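PDB 4ASM: beta-agarase D from Zobellia galactanivorans, which hydrolyses the beta-1,4 linkages of agarose at random along the chain, with retention of anomeric configuration, through its GH16 catalytic domain. Local coordinates for residues Ser181-Ser186 / Ser206-Asn211; Asp162-Tyr167 / Ile221-Asn226; Gly168-Asp173 / Val213-Gly218. All coordinates share one frame; numbering follows the deposited sequence.

Contact 1. Residues Ser181-Ser186 / Ser206-Asn211; sequences SKIHLS and SWWGKN
A short antiparallel strand pairing beside the probable catalytic residue Glu-165 in the GH16 beta-jelly roll joins Ile-183 and His-184 to Trp-207 and Trp-208. Ile-183 and Trp-208 form a hydrogen-bonded pair: Ile-183 N donates a hydrogen bond to Trp-208 O at 2.8 Å, in the carbonyl plane, and Trp-208 N returns the bond to Ile-183 O. Two residues on, Leu-185 N reaches Ser-206 O in a nearly straight bond (N-H...O 173°).

His-184 and Trp-207, the adjoining non-hydrogen-bonded pair, put their rings on the same face of the sheet. The imidazole lies almost flat on the six-membered ring of the indole in an offset stack, centroids 4.1 Å apart and planes 7° from parallel, while His-184 CB sits over the same ring as a CH-pi contact. With CG anti to the backbone N (chi1 -164°), the imidazole is carried out over the indole. Its ND1 is hydrogen-bonded to Glu-165, the probable proton donor, and NE2 to Pro-201 O, so stack and bonds together fix the ring's rotation; the bond from NE2 to Ser-206 OG is weak, that hydroxyl being hydrogen-bonded chiefly with Asp-203 O.

On the other face, Ile-183 CD1 meets the edge of the Trp-208 indole at CZ3, 4.0 Å away, and Leu-185 CD1 packs against Trp-208 CB at 3.5 Å.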
loop_
_atom_site.group_PDB
_atom_site.type_symbol
_atom_site.label_atom_id
_atom_site.label_comp_id
_atom_site.label_asym_id
_atom_site.label_seq_id
_atom_site.Cartn_x
_atom_site.Cartn_y
_atom_site.Cartn_z
ATOM N N SER A 181 5.824 11.219 -9.359
ATOM C CA SER A 181 5.194 10.779 -10.602
ATOM C C SER A 181 4.824 9.295 -10.615
ATOM O O SER A 181 4.254 8.811 -11.585
ATOM C CB SER A 181 6.099 11.082 -11.808
ATOM O OG SER A 181 7.277 10.330 -11.689
ATOM N N LYS A 182 5.134 8.571 -9.528
ATOM C CA LYS A 182 4.941 7.119 -9.522
ATOM C C LYS A 182 4.019 6.633 -8.399
ATOM O O LYS A 182 3.868 7.290 -7.352
ATOM C CB LYS A 182 6.306 6.415 -9.397
ATOM C CG LYS A 182 7.292 6.789 -10.533
ATOM C CD LYS A 182 6.745 6.366 -11.922
ATOM C CE LYS A 182 7.772 6.483 -13.067
ATOM N NZ LYS A 182 8.037 7.899 -13.414
ATOM N N ILE A 183 3.392 5.486 -8.643
ATOM C CA ILE A 183 2.674 4.769 -7.587
ATOM C C ILE A 183 3.388 3.450 -7.429
ATOM O O ILE A 183 3.570 2.718 -8.399
ATOM C CB ILE A 183 1.171 4.521 -7.911
ATOM C CG1 ILE A 183 0.457 5.830 -8.278
ATOM C CG2 ILE A 183 0.476 3.764 -6.723
ATOM C CD1 ILE A 183 -0.995 5.666 -8.670
ATOM N N HIS A 184 3.844 3.162 -6.211
ATOM C CA HIS A 184 4.461 1.866 -5.961
ATOM C C HIS A 184 3.405 0.785 -5.825
ATOM O O HIS A 184 2.577 0.842 -4.911
ATOM C CB HIS A 184 5.355 1.910 -4.719
ATOM C CG HIS A 184 6.294 0.745 -4.617
ATOM N ND1 HIS A 184 6.711 0.242 -3.403
ATOM C CD2 HIS A 184 6.862 -0.037 -5.568
ATOM C CE1 HIS A 184 7.533 -0.776 -3.613
ATOM N NE2 HIS A 184 7.628 -0.976 -4.912
ATOM N N LEU A 185 3.433 -0.166 -6.753
ATOM C CA LEU A 185 2.478 -1.283 -6.783
ATOM C C LEU A 185 3.230 -2.447 -6.146
ATOM O O LEU A 185 4.214 -2.953 -6.709
ATOM C CB LEU A 185 2.016 -1.604 -8.210
ATOM C CG LEU A 185 1.453 -0.388 -8.956
ATOM C CD1 LEU A 185 1.140 -0.801 -10.376
ATOM C CD2 LEU A 185 0.211 0.115 -8.234
ATOM N N SER A 186 2.820 -2.823 -4.933
ATOM C CA SER A 186 3.725 -3.557 -4.062
ATOM C C SER A 186 3.042 -4.583 -3.157
ATOM O O SER A 186 1.820 -4.689 -3.096
ATOM C CB SER A 186 4.503 -2.531 -3.228
ATOM O OG SER A 186 5.629 -3.087 -2.553
ATOM N N SER A 206 7.659 -1.700 -10.961
ATOM C CA SER A 206 6.766 -1.633 -9.797
ATOM C C SER A 206 6.476 -0.195 -9.392
ATOM O O SER A 206 5.554 0.067 -8.618
ATOM C CB SER A 206 7.310 -2.429 -8.598
ATOM O OG SER A 206 8.409 -1.792 -7.986
ATOM N N TRP A 207 7.293 0.727 -9.887
ATOM C CA TRP A 207 7.065 2.158 -9.686
ATOM C C TRP A 207 6.304 2.625 -10.930
ATOM O O TRP A 207 6.897 3.014 -11.948
ATOM C CB TRP A 207 8.393 2.879 -9.434
ATOM C CG TRP A 207 8.970 2.444 -8.126
ATOM C CD1 TRP A 207 9.782 1.348 -7.897
ATOM C CD2 TRP A 207 8.745 3.049 -6.846
ATOM N NE1 TRP A 207 10.075 1.253 -6.560
ATOM C CE2 TRP A 207 9.456 2.278 -5.891
ATOM C CE3 TRP A 207 8.021 4.175 -6.411
ATOM C CZ2 TRP A 207 9.472 2.593 -4.527
ATOM C CZ3 TRP A 207 8.037 4.493 -5.038
ATOM C CH2 TRP A 207 8.765 3.700 -4.122
ATOM N N TRP A 208 4.982 2.519 -10.861
ATOM C CA TRP A 208 4.138 2.659 -12.023
ATOM C C TRP A 208 3.791 4.118 -12.303
ATOM O O TRP A 208 3.524 4.910 -11.392
ATOM C CB TRP A 208 2.862 1.822 -11.827
ATOM C CG TRP A 208 1.936 2.000 -12.959
ATOM C CD1 TRP A 208 1.992 1.375 -14.171
ATOM C CD2 TRP A 208 0.860 2.931 -13.025
ATOM N NE1 TRP A 208 0.986 1.851 -14.986
ATOM C CE2 TRP A 208 0.277 2.807 -14.309
ATOM C CE3 TRP A 208 0.315 3.857 -12.117
ATOM C CZ2 TRP A 208 -0.822 3.577 -14.713
ATOM C CZ3 TRP A 208 -0.776 4.620 -12.516
ATOM C CH2 TRP A 208 -1.329 4.479 -13.808
ATOM N N GLY A 209 3.775 4.487 -13.579
ATOM C CA GLY A 209 3.401 5.840 -13.955
ATOM C C GLY A 209 2.723 5.872 -15.319
ATOM O O GLY A 209 2.470 4.829 -15.938
ATOM N N LYS A 210 2.412 7.088 -15.772
ATOM C CA LYS A 210 1.634 7.303 -16.981
ATOM C C LYS A 210 2.117 8.582 -17.618
ATOM O O LYS A 210 2.257 9.583 -16.938
ATOM C CB LYS A 210 0.175 7.460 -16.563
ATOM C CG LYS A 210 -0.831 7.536 -17.652
ATOM C CD LYS A 210 -2.208 7.463 -17.006
ATOM C CE LYS A 210 -3.261 8.072 -17.880
ATOM N NZ LYS A 210 -4.425 8.518 -17.042
ATOM N N ASN A 211 2.360 8.558 -18.926
ATOM C CA ASN A 211 2.762 9.790 -19.612
ATOM C C ASN A 211 1.771 10.919 -19.364
ATOM O O ASN A 211 0.561 10.714 -19.442
ATOM C CB ASN A 211 2.835 9.548 -21.118
ATOM C CG ASN A 211 4.049 8.729 -21.545
ATOM O OD1 ASN A 211 4.002 8.045 -22.575
ATOM N ND2 ASN A 211 5.117 8.804 -20.792
HETATM O O HOH W 1 3.516 9.305 -14.121
#

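Contact 2. Residues Asp162-Tyr167 / Ile221-Asn226; sequences DIMECY and IRIGVN
Apolar packing joins Ile-163 and Met-164 to Ile-221, Ile-223 and Val-225, whose side chains all point toward the 162-167 segment. The two branches of Ile-163 meet different parts of the strand: its CG1 branch lies against Val-225 CG2 at 3.6 Å, whereas CG2 comes down over the backbone, 3.5 Å from Ile-223 O and 3.8 Å from Gly-224 CA, and also meets Ile-223 CG1. Met-164 runs across Ile-223 at about a right angle, its CB 3.8 Å from Ile-223 CD1. Because its CG is anti to the backbone N (chi1 176°) and chi2 is likewise extended, the thioether is carried on to Ile-221, where SD stands 4.3 Å from CD1.

Contacts between carbon and main-chain oxygen fill in the rest. Val-225 CG2 touches Asp-162 O at 3.2 Å, and Ile-223 CD1 lies 3.5 Å from Ile-163 O.

Backbone bonding of the 162-167 segment goes to its own sheet neighbours. Ile-163 and Met-164 both face Ile-150 in a classic beta bulge, and beyond it Glu-165, the probable proton donor, points away from the 221-226 strand. Two sheets packed face to face through apolar side chains, with the acidic residues on the cleft side, are the core of the GH16 beta-sandwich.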
loop_
_atom_site.group_PDB
_atom_site.type_symbol
_atom_site.label_atom_id
_atom_site.label_comp_id
_atom_site.label_asym_id
_atom_site.label_seq_id
_atom_site.Cartn_x
_atom_site.Cartn_y
_atom_site.Cartn_z
ATOM N N ASP A 162 -0.070 -4.659 -0.872
ATOM C CA ASP A 162 -0.417 -3.247 -0.889
ATOM C C ASP A 162 -1.383 -2.967 -2.025
ATOM O O ASP A 162 -1.346 -3.637 -3.067
ATOM C CB ASP A 162 0.829 -2.374 -1.008
ATOM C CG ASP A 162 1.766 -2.559 0.140
ATOM O OD1 ASP A 162 1.321 -3.035 1.209
ATOM O OD2 ASP A 162 2.951 -2.262 -0.026
ATOM N N ILE A 163 -2.259 -1.995 -1.795
ATOM C CA ILE A 163 -3.094 -1.445 -2.854
ATOM C C ILE A 163 -2.387 -0.196 -3.383
ATOM O O ILE A 163 -2.105 -0.099 -4.582
ATOM C CB ILE A 163 -4.513 -1.157 -2.361
ATOM C CG1 ILE A 163 -5.249 -2.491 -2.154
ATOM C CG2 ILE A 163 -5.264 -0.358 -3.407
ATOM C CD1 ILE A 163 -5.824 -2.709 -0.816
ATOM N N MET A 164 -2.088 0.741 -2.493
ATOM C CA MET A 164 -1.366 1.944 -2.892
ATOM C C MET A 164 -0.274 2.279 -1.878
ATOM O O MET A 164 -0.517 2.277 -0.667
ATOM C CB MET A 164 -2.329 3.118 -2.990
ATOM C CG MET A 164 -1.625 4.456 -3.311
ATOM S SD MET A 164 -2.760 5.857 -3.463
ATOM C CE MET A 164 -3.380 5.975 -1.781
ATOM N N GLU A 165 0.929 2.585 -2.383
ATOM C CA GLU A 165 1.978 3.248 -1.607
ATOM C C GLU A 165 2.479 4.344 -2.537
ATOM O O GLU A 165 3.093 4.043 -3.580
ATOM C CB GLU A 165 3.110 2.279 -1.262
ATOM C CG GLU A 165 4.281 2.922 -0.558
ATOM C CD GLU A 165 5.268 1.886 -0.077
ATOM O OE1 GLU A 165 5.754 1.120 -0.935
ATOM O OE2 GLU A 165 5.550 1.821 1.147
ATOM N N CYS A 166 2.169 5.600 -2.209
ATOM C CA CYS A 166 2.450 6.703 -3.115
ATOM C C CYS A 166 2.939 7.909 -2.329
ATOM O O CYS A 166 2.307 8.318 -1.376
ATOM C CB CYS A 166 1.175 7.052 -3.892
ATOM S SG CYS A 166 1.435 8.379 -5.117
ATOM N N TYR A 167 4.091 8.444 -2.730
ATOM C CA TYR A 167 4.641 9.675 -2.153
ATOM C C TYR A 167 4.389 10.769 -3.168
ATOM O O TYR A 167 5.288 11.148 -3.936
ATOM C CB TYR A 167 6.142 9.518 -1.867
ATOM C CG TYR A 167 6.479 8.152 -1.294
ATOM C CD1 TYR A 167 6.586 7.048 -2.124
ATOM C CD2 TYR A 167 6.730 7.986 0.057
ATOM C CE1 TYR A 167 6.878 5.789 -1.632
ATOM C CE2 TYR A 167 7.033 6.705 0.578
ATOM C CZ TYR A 167 7.106 5.628 -0.292
ATOM O OH TYR A 167 7.404 4.344 0.159
ATOM N N ILE A 221 -7.902 9.401 -7.560
ATOM C CA ILE A 221 -7.785 8.231 -8.401
ATOM C C ILE A 221 -8.630 7.110 -7.799
ATOM O O ILE A 221 -8.991 7.151 -6.609
ATOM C CB ILE A 221 -6.309 7.764 -8.534
ATOM C CG1 ILE A 221 -5.720 7.329 -7.187
ATOM C CG2 ILE A 221 -5.419 8.874 -9.142
ATOM C CD1 ILE A 221 -4.326 6.638 -7.360
ATOM N N ARG A 222 -8.946 6.109 -8.614
ATOM C CA ARG A 222 -9.407 4.824 -8.101
ATOM C C ARG A 222 -8.244 3.860 -8.204
ATOM O O ARG A 222 -7.587 3.778 -9.249
ATOM C CB ARG A 222 -10.566 4.283 -8.934
ATOM C CG ARG A 222 -11.841 5.041 -8.754
ATOM C CD ARG A 222 -12.948 4.225 -9.370
ATOM N NE ARG A 222 -12.958 4.238 -10.833
ATOM C CZ ARG A 222 -12.973 3.161 -11.630
ATOM N NH1 ARG A 222 -12.925 1.907 -11.170
ATOM N NH2 ARG A 222 -13.046 3.354 -12.939
ATOM N N ILE A 223 -7.962 3.144 -7.130
ATOM C CA ILE A 223 -6.854 2.179 -7.158
ATOM C C ILE A 223 -7.285 0.928 -6.395
ATOM O O ILE A 223 -7.880 1.023 -5.320
ATOM C CB ILE A 223 -5.536 2.801 -6.634
ATOM C CG1 ILE A 223 -4.358 1.818 -6.746
ATOM C CG2 ILE A 223 -5.698 3.349 -5.219
ATOM C CD1 ILE A 223 -3.004 2.534 -6.650
ATOM N N GLY A 224 -6.959 -0.227 -6.947
ATOM C CA GLY A 224 -7.405 -1.480 -6.334
ATOM C C GLY A 224 -6.500 -2.633 -6.661
ATOM O O GLY A 224 -5.713 -2.567 -7.603
ATOM N N VAL A 225 -6.616 -3.681 -5.861
ATOM C CA VAL A 225 -5.935 -4.939 -6.115
ATOM C C VAL A 225 -6.931 -6.082 -6.156
ATOM O O VAL A 225 -7.817 -6.173 -5.290
ATOM C CB VAL A 225 -4.803 -5.223 -5.084
ATOM C CG1 VAL A 225 -4.044 -6.488 -5.433
ATOM C CG2 VAL A 225 -3.844 -4.119 -5.083
ATOM N N ASN A 226 -6.788 -6.928 -7.177
ATOM C CA ASN A 226 -7.532 -8.177 -7.244
ATOM C C ASN A 226 -6.585 -9.265 -6.774
ATOM O O ASN A 226 -5.586 -9.582 -7.446
ATOM C CB ASN A 226 -8.044 -8.433 -8.668
ATOM C CG ASN A 226 -8.937 -9.673 -8.758
ATOM O OD1 ASN A 226 -9.539 -10.100 -7.771
ATOM N ND2 ASN A 226 -8.998 -10.268 -9.952
#

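Contact 3. Residues Gly168-Asp173 / Val213-Gly218; sequences GGPGND and VTQWGG
Gly-168 and Gly-217 bring two loops together backbone to backbone, their CA atoms 3.8 Å apart. Gly-217 N donates to Gly-168 O at 2.8 Å, but the bond is bent (N-H...O 141°), and the donor stands above the carbonyl plane, 53° out of it, rather than on a lone pair. Glycine at both positions permits this approach: a CB on Gly-168 would run into Gly-217 N, and one on Gly-217 would collide with Gly-168 O.

Beside this bond the side chain of Gln-215 crosses the ring of Pro-170 at about a right angle. Its CB lies 3.5 Å from Gly-168 O, and its CD comes to 3.6 Å from Pro-170 CD, so the amide end of the glutamine meets the CD corner of the pyrrolidine. CG occupies the position between backbone N and carbonyl carbon (chi1 69°), and the chain then runs extended past the proline. An alanine here would keep the CB contact with Gly-168 O but is likely to leave the CD side of the Pro-170 ring without its cover, opening a gap between the loops.

In the jelly-roll fold of GH16 enzymes these loops lie at the ends of strands: 168-173 follows strand 159-166, which carries the probable catalytic residues, and 213-218 leads into strand 220-229.

Helix 177-180 backs the junction, with Ala-180 touching both Pro-170 and Gln-215 and sharing a backbone bond with Trp-216. Further along, Val-213 CG1 sits over the centre of the Trp-216 indole, 3.6 Å above its plane, while Trp-216 NE1 makes a weak hydrogen bond to Ser-181 O. In the other loop, Gly-169 is tied to Ser-144 through the backbone and to Asn-176 through its carbonyl oxygen.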
loop_
_atom_site.group_PDB
_atom_site.type_symbol
_atom_site.label_atom_id
_atom_site.label_comp_id
_atom_site.label_asym_id
_atom_site.label_seq_id
_atom_site.Cartn_x
_atom_site.Cartn_y
_atom_site.Cartn_z
ATOM N N GLY A 168 3.139 11.238 -3.186
ATOM C CA GLY A 168 2.603 11.914 -4.362
ATOM C C GLY A 168 3.002 13.346 -4.613
ATOM O O GLY A 168 2.837 13.846 -5.742
ATOM N N GLY A 169 3.494 14.027 -3.588
ATOM C CA GLY A 169 3.851 15.432 -3.749
ATOM C C GLY A 169 5.328 15.593 -4.045
ATOM O O GLY A 169 6.168 14.945 -3.411
ATOM N N PRO A 170 5.674 16.439 -5.033
ATOM C CA PRO A 170 7.084 16.639 -5.321
ATOM C C PRO A 170 7.827 17.453 -4.277
ATOM O O PRO A 170 9.042 17.485 -4.302
ATOM C CB PRO A 170 7.075 17.390 -6.666
ATOM C CG PRO A 170 5.774 18.094 -6.700
ATOM C CD PRO A 170 4.801 17.162 -5.976
ATOM N N GLY A 171 7.115 18.105 -3.371
ATOM C CA GLY A 171 7.744 19.058 -2.455
ATOM C C GLY A 171 7.743 20.460 -3.037
ATOM O O GLY A 171 7.779 20.635 -4.247
ATOM N N ASN A 172 7.711 21.450 -2.158
ATOM C CA ASN A 172 7.747 22.842 -2.603
ATOM C C ASN A 172 9.053 23.208 -3.298
ATOM O O ASN A 172 9.072 24.162 -4.073
ATOM C CB ASN A 172 7.400 23.798 -1.458
ATOM C CG ASN A 172 8.412 23.766 -0.313
ATOM O OD1 ASN A 172 9.426 23.065 -0.348
ATOM N ND2 ASN A 172 8.129 24.548 0.716
ATOM N N ASP A 173 10.113 22.426 -3.072
ATOM C CA ASP A 173 11.401 22.607 -3.767
ATOM C C ASP A 173 11.688 21.470 -4.757
ATOM O O ASP A 173 12.812 21.338 -5.246
ATOM C CB ASP A 173 12.550 22.733 -2.753
ATOM C CG ASP A 173 12.680 21.508 -1.844
ATOM O OD1 ASP A 173 11.975 20.510 -2.108
ATOM O OD2 ASP A 173 13.460 21.561 -0.866
ATOM N N VAL A 213 1.385 12.520 -16.515
ATOM C CA VAL A 213 1.156 12.696 -15.066
ATOM C C VAL A 213 2.510 12.963 -14.388
ATOM O O VAL A 213 3.365 12.062 -14.315
ATOM C CB VAL A 213 0.400 11.487 -14.425
ATOM C CG1 VAL A 213 0.232 11.698 -12.902
ATOM C CG2 VAL A 213 -0.964 11.282 -15.075
ATOM N N THR A 214 2.724 14.212 -13.962
ATOM C CA THR A 214 3.959 14.616 -13.310
ATOM C C THR A 214 3.922 14.319 -11.841
ATOM O O THR A 214 4.975 14.171 -11.225
ATOM C CB THR A 214 4.158 16.143 -13.195
ATOM O OG1 THR A 214 3.141 16.868 -13.855
ATOM C CG2 THR A 214 5.592 16.571 -13.510
ATOM N N GLN A 215 2.723 14.368 -11.254
ATOM C CA GLN A 215 2.574 14.074 -9.830
ATOM C C GLN A 215 1.210 13.487 -9.566
ATOM O O GLN A 215 0.227 13.886 -10.177
ATOM C CB GLN A 215 2.786 15.321 -8.955
ATOM C CG GLN A 215 1.698 16.404 -9.064
ATOM C CD GLN A 215 1.901 17.507 -8.046
ATOM O OE1 GLN A 215 1.201 17.584 -7.037
ATOM N NE2 GLN A 215 2.880 18.358 -8.302
ATOM N N TRP A 216 1.171 12.548 -8.616
ATOM C CA TRP A 216 -0.102 11.986 -8.174
ATOM C C TRP A 216 -0.708 12.771 -7.027
ATOM O O TRP A 216 -1.918 12.706 -6.820
ATOM C CB TRP A 216 0.040 10.502 -7.831
ATOM C CG TRP A 216 0.376 9.707 -9.045
ATOM C CD1 TRP A 216 1.605 9.218 -9.408
ATOM C CD2 TRP A 216 -0.539 9.304 -10.071
ATOM N NE1 TRP A 216 1.509 8.544 -10.600
ATOM C CE2 TRP A 216 0.204 8.567 -11.024
ATOM C CE3 TRP A 216 -1.927 9.479 -10.268
ATOM C CZ2 TRP A 216 -0.386 8.026 -12.183
ATOM C CZ3 TRP A 216 -2.517 8.929 -11.412
ATOM C CH2 TRP A 216 -1.741 8.214 -12.353
ATOM N N GLY A 217 0.134 13.494 -6.286
ATOM C CA GLY A 217 -0.330 14.274 -5.146
ATOM C C GLY A 217 -1.398 15.268 -5.568
ATOM O O GLY A 217 -1.217 16.021 -6.525
ATOM N N GLY A 218 -2.503 15.283 -4.836
ATOM C CA GLY A 218 -3.631 16.165 -5.177
ATOM C C GLY A 218 -4.609 15.617 -6.200
ATOM O O GLY A 218 -5.684 16.209 -6.405
#

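How the contacts relate
Contact 2 is the most deeply buried of the three, apolar in its side chains, and packs one sheet of the sandwich on the other. Contact 1 is partly buried at the cleft, where backbone bonding and a ring stack take over. Contact 3, about 18 Å from the chain's centre, joins loops through closely set glycines. Strands 159-166 and 183-191 are sheet neighbours, so contacts 1 and 2 share a sheet, and Ile-183 reaches Ile-223 on its inner face. Trp-216 of contact 3 connects all three: its CZ2 lies 3.4 Å from Trp-208 CZ3, and its ring also packs on Ile-221. Along the chain, contact 2 encloses contact 3, which encloses contact 1.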